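Endoglucanase E-5 (Thermobifida fusca, PDB 2CKS) catalyses the endohydrolysis of (1->4)-beta-D-glucosidic linkages in cellulose, lichenin and cereal beta-D-glucans, here represented by its family 5 glycoside hydrolase catalytic domain. Local coordinates at residues A[216-221]-A[225-230]; A[250-255]-A[260-265]. All coordinates share one frame; numbering follows the deposited sequence. Where two conformers were deposited one is given.

Interactions 1 and 2 are the helix-to-strand returns of two successive beta-alpha-beta units of the eight-stranded TIM barrel, and strand 227-233 belongs to both units. Their centres lie about 10 Å apart. The strands they bring in, 227-233 and 262-265, are parallel neighbours: V229 N is 2.9 Å from G261 O, a probable hydrogen bond, and T230 O is 2.7 Å from T263 OG1, another. Both contacts lie in the helix-facing layer of the barrel wall, near the probable catalytic residues. The side chain of V229 is about 6 Å from that of E231, the probable nucleophile, and the side chain of W262 about 9 Å from it. E231 and the probable proton donor E139 bind a zinc ion in this crystal.

Interaction 1: residues A[216-221]-A[225-230]; sequences NALREA and FPVFVT
Where helix 212-224 of a beta-alpha-beta unit turns back into the barrel wall, A221 meets F225 twice through one carbonyl. A221 O accepts the backbone N-H of F225 (N to O 3.1 Å). The same A221 O stands 3.8 Å above the F225 ring plane, over its centre. The ring gets there because F225 CG sits between its own backbone N and carbonyl carbon (chi1 46°), turning the ring back toward A221; its CE1 then lies 3.7 Å from A221 CB. Edge-to-face packing with Y201 on strand 199-206 adds to the ring's surroundings. This is the helix-outside, strand-inside layering of a TIM barrel: the short segments' axes approach to 9.9 Å at 141°, and V227 and V229 direct their CB atoms at the helix while F228 turns away. The two methyls of V227 meet different helix residues, CG2 touching A221 CB at 3.7 Å and CG1 touching L218 CD1 at 3.7 Å. That same L218 methyl reaches V229 CG2 more loosely, at 4.3 Å, and the L218 side chain also packs on M255 of the next helix.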
loop_
_atom_site.group_PDB
_atom_site.type_symbol
_atom_site.label_atom_id
_atom_site.label_comp_id
_atom_site.label_asym_id
_atom_site.label_seq_id
_atom_site.Cartn_x
_atom_site.Cartn_y
_atom_site.Cartn_z
ATOM N N ASN A 216 -2.115 -15.949 -11.306
ATOM C CA ASN A 216 -3.071 -16.975 -10.891
ATOM C C ASN A 216 -3.387 -16.931 -9.395
ATOM O O ASN A 216 -4.549 -17.075 -9.000
ATOM C CB ASN A 216 -2.572 -18.376 -11.274
ATOM C CG ASN A 216 -2.635 -18.639 -12.780
ATOM O OD1 ASN A 216 -3.317 -17.943 -13.511
ATOM N ND2 ASN A 216 -1.915 -19.652 -13.235
ATOM N N ALA A 217 -2.363 -16.726 -8.571
ATOM C CA ALA A 217 -2.543 -16.650 -7.123
ATOM C C ALA A 217 -3.401 -15.458 -6.729
ATOM O O ALA A 217 -4.192 -15.548 -5.800
ATOM C CB ALA A 217 -1.196 -16.595 -6.415
ATOM N N LEU A 218 -3.239 -14.338 -7.424
ATOM C CA LEU A 218 -4.057 -13.162 -7.161
ATOM C C LEU A 218 -5.530 -13.425 -7.504
ATOM O O LEU A 218 -6.423 -13.067 -6.739
ATOM C CB LEU A 218 -3.516 -11.963 -7.937
ATOM C CG LEU A 218 -4.269 -10.645 -7.775
ATOM C CD1 LEU A 218 -4.351 -10.237 -6.310
ATOM C CD2 LEU A 218 -3.574 -9.584 -8.590
ATOM N N ARG A 219 -5.771 -14.056 -8.649
ATOM C CA ARG A 219 -7.119 -14.471 -9.039
ATOM C C ARG A 219 -7.725 -15.409 -7.991
ATOM O O ARG A 219 -8.861 -15.220 -7.550
ATOM C CB ARG A 219 -7.088 -15.187 -10.395
ATOM C CG ARG A 219 -7.850 -14.492 -11.487
ATOM C CD ARG A 219 -8.017 -15.310 -12.765
ATOM N NE ARG A 219 -7.123 -14.873 -13.849
ATOM C CZ ARG A 219 -6.007 -15.490 -14.225
ATOM N NH1 ARG A 219 -5.603 -16.591 -13.624
ATOM N NH2 ARG A 219 -5.277 -15.001 -15.223
ATOM N N GLU A 220 -6.945 -16.406 -7.588
ATOM C CA GLU A 220 -7.369 -17.378 -6.588
ATOM C C GLU A 220 -7.736 -16.706 -5.261
ATOM O O GLU A 220 -8.778 -16.981 -4.686
ATOM C CB GLU A 220 -6.253 -18.402 -6.369
ATOM C CG GLU A 220 -6.602 -19.516 -5.404
ATOM C CD GLU A 220 -5.449 -20.463 -5.131
ATOM O OE1 GLU A 220 -4.326 -20.243 -5.656
ATOM O OE2 GLU A 220 -5.674 -21.441 -4.382
ATOM N N ALA A 221 -6.885 -15.799 -4.801
ATOM C CA ALA A 221 -7.091 -15.145 -3.519
ATOM C C ALA A 221 -8.370 -14.328 -3.537
ATOM O O ALA A 221 -9.109 -14.304 -2.554
ATOM C CB ALA A 221 -5.905 -14.247 -3.204
ATOM N N PHE A 225 -11.099 -13.989 -0.207
ATOM C CA PHE A 225 -10.999 -12.902 0.771
ATOM C C PHE A 225 -10.617 -11.608 0.055
ATOM O O PHE A 225 -10.206 -11.657 -1.103
ATOM C CB PHE A 225 -9.982 -13.232 1.871
ATOM C CG PHE A 225 -8.683 -13.795 1.363
ATOM C CD1 PHE A 225 -7.710 -12.972 0.815
ATOM C CD2 PHE A 225 -8.419 -15.162 1.464
ATOM C CE1 PHE A 225 -6.506 -13.496 0.359
ATOM C CE2 PHE A 225 -7.226 -15.690 1.001
ATOM C CZ PHE A 225 -6.261 -14.855 0.459
ATOM N N PRO A 226 -10.765 -10.456 0.708
ATOM C CA PRO A 226 -10.416 -9.186 0.063
ATOM C C PRO A 226 -8.917 -9.011 -0.037
ATOM O O PRO A 226 -8.207 -9.278 0.930
ATOM C CB PRO A 226 -11.031 -8.132 0.994
ATOM C CG PRO A 226 -11.926 -8.899 1.919
ATOM C CD PRO A 226 -11.276 -10.236 2.072
ATOM N N VAL A 227 -8.458 -8.603 -1.211
ATOM C CA VAL A 227 -7.047 -8.366 -1.475
ATOM C C VAL A 227 -6.857 -6.900 -1.864
ATOM O O VAL A 227 -7.672 -6.334 -2.592
ATOM C CB VAL A 227 -6.529 -9.267 -2.616
ATOM C CG1 VAL A 227 -5.105 -8.903 -2.989
ATOM C CG2 VAL A 227 -6.615 -10.723 -2.226
ATOM N N PHE A 228 -5.795 -6.285 -1.359
ATOM C CA PHE A 228 -5.357 -4.986 -1.846
ATOM C C PHE A 228 -3.906 -5.101 -2.278
ATOM O O PHE A 228 -3.064 -5.600 -1.535
ATOM C CB PHE A 228 -5.500 -3.904 -0.773
ATOM C CG PHE A 228 -5.496 -2.512 -1.342
ATOM C CD1 PHE A 228 -6.684 -1.796 -1.483
ATOM C CD2 PHE A 228 -4.314 -1.926 -1.767
ATOM C CE1 PHE A 228 -6.677 -0.525 -2.048
ATOM C CE2 PHE A 228 -4.312 -0.646 -2.333
ATOM C CZ PHE A 228 -5.496 0.045 -2.463
ATOM N N VAL A 229 -3.609 -4.637 -3.484
ATOM C CA VAL A 229 -2.249 -4.669 -3.974
ATOM C C VAL A 229 -1.548 -3.387 -3.505
ATOM O O VAL A 229 -1.545 -2.378 -4.193
ATOM C CB VAL A 229 -2.211 -4.874 -5.501
ATOM C CG1 VAL A 229 -0.802 -4.710 -6.041
ATOM C CG2 VAL A 229 -2.756 -6.265 -5.833
ATOM N N THR A 230 -0.967 -3.431 -2.308
ATOM C CA THR A 230 -0.383 -2.224 -1.712
ATOM C C THR A 230 0.967 -1.842 -2.315
ATOM O O THR A 230 1.456 -0.746 -2.077
ATOM C CB THR A 230 -0.250 -2.350 -0.186
ATOM O OG1 THR A 230 0.435 -3.554 0.149
ATOM C CG2 THR A 230 -1.599 -2.484 0.487
#

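Interaction 2: residues A[250-255]-A[260-265]; sequences RYIDLM and IGWTKW
At the return from helix 245-258 to strand 262-265, M255 meets I260 with its root and W262 with its tip. Its backbone O accepts the N-H of I260 (N to O 2.8 Å), which holds the two residues close enough for M255 CB to lie 3.5 Å from I260 O. The next atom, M255 CG, rests on I260 CB at 4.0 Å. Beyond it, SD is 4.5 Å from the centroid of the W262 five-membered ring and 58° off the ring normal, an oblique Met-aromatic contact. A bend at the last torsion (chi3 -70°) then brings the methyl CE to 3.4 Å from W262 CD1. The benzo side of the indole is met by I252, whose CD1 is 3.7 Å from W262 CZ2. W262 lies on the outer, helix-facing side of the barrel wall, in the layer between strands and helices, where V300 and L304 of helix 295-304 touch it as well. A water in the indole plane accepts from W262 NE1 (N to O 3.0 Å) and donates to I252 O (O to O 2.8 Å). A phenylalanine in place of W262 would probably leave that water without its N-H donor and open a gap beside I252 CD1. Sulfur and methyl groups thus meet the apolar indole carbons, while the buried N-H is satisfied by a water that ties the strand to the helix backbone.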
loop_
_atom_site.group_PDB
_atom_site.type_symbol
_atom_site.label_atom_id
_atom_site.label_comp_id
_atom_site.label_asym_id
_atom_site.label_seq_id
_atom_site.Cartn_x
_atom_site.Cartn_y
_atom_site.Cartn_z
ATOM N N ARG A 250 -1.867 -7.296 -17.976
ATOM C CA ARG A 250 -2.667 -8.451 -17.579
ATOM C C ARG A 250 -3.089 -8.342 -16.120
ATOM O O ARG A 250 -4.235 -8.610 -15.790
ATOM C CB ARG A 250 -1.920 -9.763 -17.827
ATOM C CG ARG A 250 -1.621 -10.014 -19.295
ATOM C CD ARG A 250 -0.745 -11.208 -19.542
ATOM N NE ARG A 250 -1.377 -12.441 -19.077
ATOM C CZ ARG A 250 -0.753 -13.603 -18.952
ATOM N NH1 ARG A 250 0.537 -13.725 -19.262
ATOM N NH2 ARG A 250 -1.426 -14.658 -18.518
ATOM N N TYR A 251 -2.166 -7.933 -15.258
ATOM C CA TYR A 251 -2.489 -7.682 -13.856
ATOM C C TYR A 251 -3.511 -6.546 -13.725
ATOM O O TYR A 251 -4.458 -6.639 -12.946
ATOM C CB TYR A 251 -1.231 -7.311 -13.072
ATOM C CG TYR A 251 -0.332 -8.456 -12.680
ATOM C CD1 TYR A 251 -0.592 -9.214 -11.542
ATOM C CD2 TYR A 251 0.806 -8.753 -13.417
ATOM C CE1 TYR A 251 0.250 -10.235 -11.150
ATOM C CE2 TYR A 251 1.656 -9.783 -13.035
ATOM C CZ TYR A 251 1.364 -10.526 -11.904
ATOM O OH TYR A 251 2.209 -11.538 -11.516
ATOM N N ILE A 252 -3.317 -5.470 -14.482
ATOM C CA ILE A 252 -4.221 -4.324 -14.420
ATOM C C ILE A 252 -5.627 -4.720 -14.833
ATOM O O ILE A 252 -6.596 -4.312 -14.206
ATOM C CB ILE A 252 -3.702 -3.157 -15.297
ATOM C CG1 ILE A 252 -2.463 -2.535 -14.650
ATOM C CG2 ILE A 252 -4.791 -2.108 -15.533
ATOM C CD1 ILE A 252 -2.765 -1.609 -13.490
ATOM N N ASP A 253 -5.738 -5.524 -15.881
ATOM C CA ASP A 253 -7.048 -5.953 -16.359
ATOM C C ASP A 253 -7.728 -6.877 -15.349
ATOM O O ASP A 253 -8.930 -6.771 -15.142
ATOM C CB ASP A 253 -6.938 -6.610 -17.732
ATOM C CG ASP A 253 -6.553 -5.614 -18.816
ATOM O OD1 ASP A 253 -6.138 -6.057 -19.901
ATOM O OD2 ASP A 253 -6.621 -4.370 -18.668
ATOM N N LEU A 254 -6.955 -7.750 -14.711
ATOM C CA LEU A 254 -7.498 -8.643 -13.696
ATOM C C LEU A 254 -7.982 -7.832 -12.499
ATOM O O LEU A 254 -9.087 -8.038 -12.005
ATOM C CB LEU A 254 -6.458 -9.666 -13.252
ATOM C CG LEU A 254 -6.947 -10.789 -12.328
ATOM C CD1 LEU A 254 -6.747 -10.437 -10.858
ATOM C CD2 LEU A 254 -8.412 -11.173 -12.605
ATOM N N MET A 255 -7.169 -6.883 -12.057
ATOM C CA MET A 255 -7.531 -6.075 -10.907
ATOM C C MET A 255 -8.779 -5.230 -11.191
ATOM O O MET A 255 -9.619 -5.077 -10.325
ATOM C CB MET A 255 -6.341 -5.233 -10.442
ATOM C CG MET A 255 -5.211 -6.075 -9.879
ATOM S SD MET A 255 -3.895 -5.116 -9.110
ATOM C CE MET A 255 -3.133 -4.320 -10.507
ATOM N N ILE A 260 -9.944 -4.984 -7.510
ATOM C CA ILE A 260 -8.834 -5.045 -6.566
ATOM C C ILE A 260 -8.058 -3.731 -6.624
ATOM O O ILE A 260 -7.500 -3.373 -7.665
ATOM C CB ILE A 260 -7.907 -6.208 -6.912
ATOM C CG1 ILE A 260 -8.644 -7.547 -6.739
ATOM C CG2 ILE A 260 -6.652 -6.176 -6.037
ATOM C CD1 ILE A 260 -7.953 -8.710 -7.424
ATOM N N GLY A 261 -8.029 -3.014 -5.506
ATOM C CA GLY A 261 -7.322 -1.747 -5.446
ATOM C C GLY A 261 -5.819 -1.943 -5.493
ATOM O O GLY A 261 -5.306 -3.029 -5.193
ATOM N N TRP A 262 -5.113 -0.891 -5.891
ATOM C CA TRP A 262 -3.665 -0.924 -5.955
ATOM C C TRP A 262 -3.000 0.427 -5.762
ATOM O O TRP A 262 -3.579 1.477 -6.049
ATOM C CB TRP A 262 -3.188 -1.526 -7.282
ATOM C CG TRP A 262 -3.774 -0.989 -8.597
ATOM C CD1 TRP A 262 -4.740 -1.588 -9.350
ATOM C CD2 TRP A 262 -3.354 0.169 -9.347
ATOM N NE1 TRP A 262 -4.964 -0.877 -10.506
ATOM C CE2 TRP A 262 -4.126 0.206 -10.534
ATOM C CE3 TRP A 262 -2.432 1.202 -9.119
ATOM C CZ2 TRP A 262 -3.996 1.220 -11.487
ATOM C CZ3 TRP A 262 -2.289 2.196 -10.086
ATOM C CH2 TRP A 262 -3.067 2.196 -11.248
ATOM N N THR A 263 -1.766 0.367 -5.269
ATOM C CA THR A 263 -0.876 1.518 -5.188
ATOM C C THR A 263 0.476 1.114 -5.752
ATOM O O THR A 263 1.128 0.217 -5.213
ATOM C CB THR A 263 -0.731 2.032 -3.719
ATOM O OG1 THR A 263 -0.579 0.938 -2.801
ATOM C CG2 THR A 263 -1.976 2.753 -3.271
ATOM N N LYS A 264 0.907 1.780 -6.823
ATOM C CA LYS A 264 2.145 1.418 -7.494
ATOM C C LYS A 264 3.362 1.965 -6.752
ATOM O O LYS A 264 3.345 3.081 -6.234
ATOM C CB LYS A 264 2.160 1.929 -8.939
ATOM C CG LYS A 264 3.458 1.615 -9.675
ATOM C CD LYS A 264 3.415 1.952 -11.138
ATOM C CE LYS A 264 4.627 1.388 -11.841
ATOM N NZ LYS A 264 5.906 1.865 -11.240
ATOM N N TRP A 265 4.418 1.163 -6.729
ATOM C CA TRP A 265 5.717 1.561 -6.207
ATOM C C TRP A 265 6.478 2.200 -7.368
ATOM O O TRP A 265 6.705 1.526 -8.371
ATOM C CB TRP A 265 6.435 0.291 -5.759
ATOM C CG TRP A 265 7.695 0.459 -4.983
ATOM C CD1 TRP A 265 8.950 0.159 -5.409
ATOM C CD2 TRP A 265 7.830 0.883 -3.615
ATOM N NE1 TRP A 265 9.862 0.412 -4.414
ATOM C CE2 TRP A 265 9.201 0.851 -3.302
ATOM C CE3 TRP A 265 6.930 1.308 -2.629
ATOM C CZ2 TRP A 265 9.692 1.213 -2.049
ATOM C CZ3 TRP A 265 7.419 1.675 -1.388
ATOM C CH2 TRP A 265 8.791 1.619 -1.111
HETATM O O HOH W 1 -6.774 -2.014 -12.544
#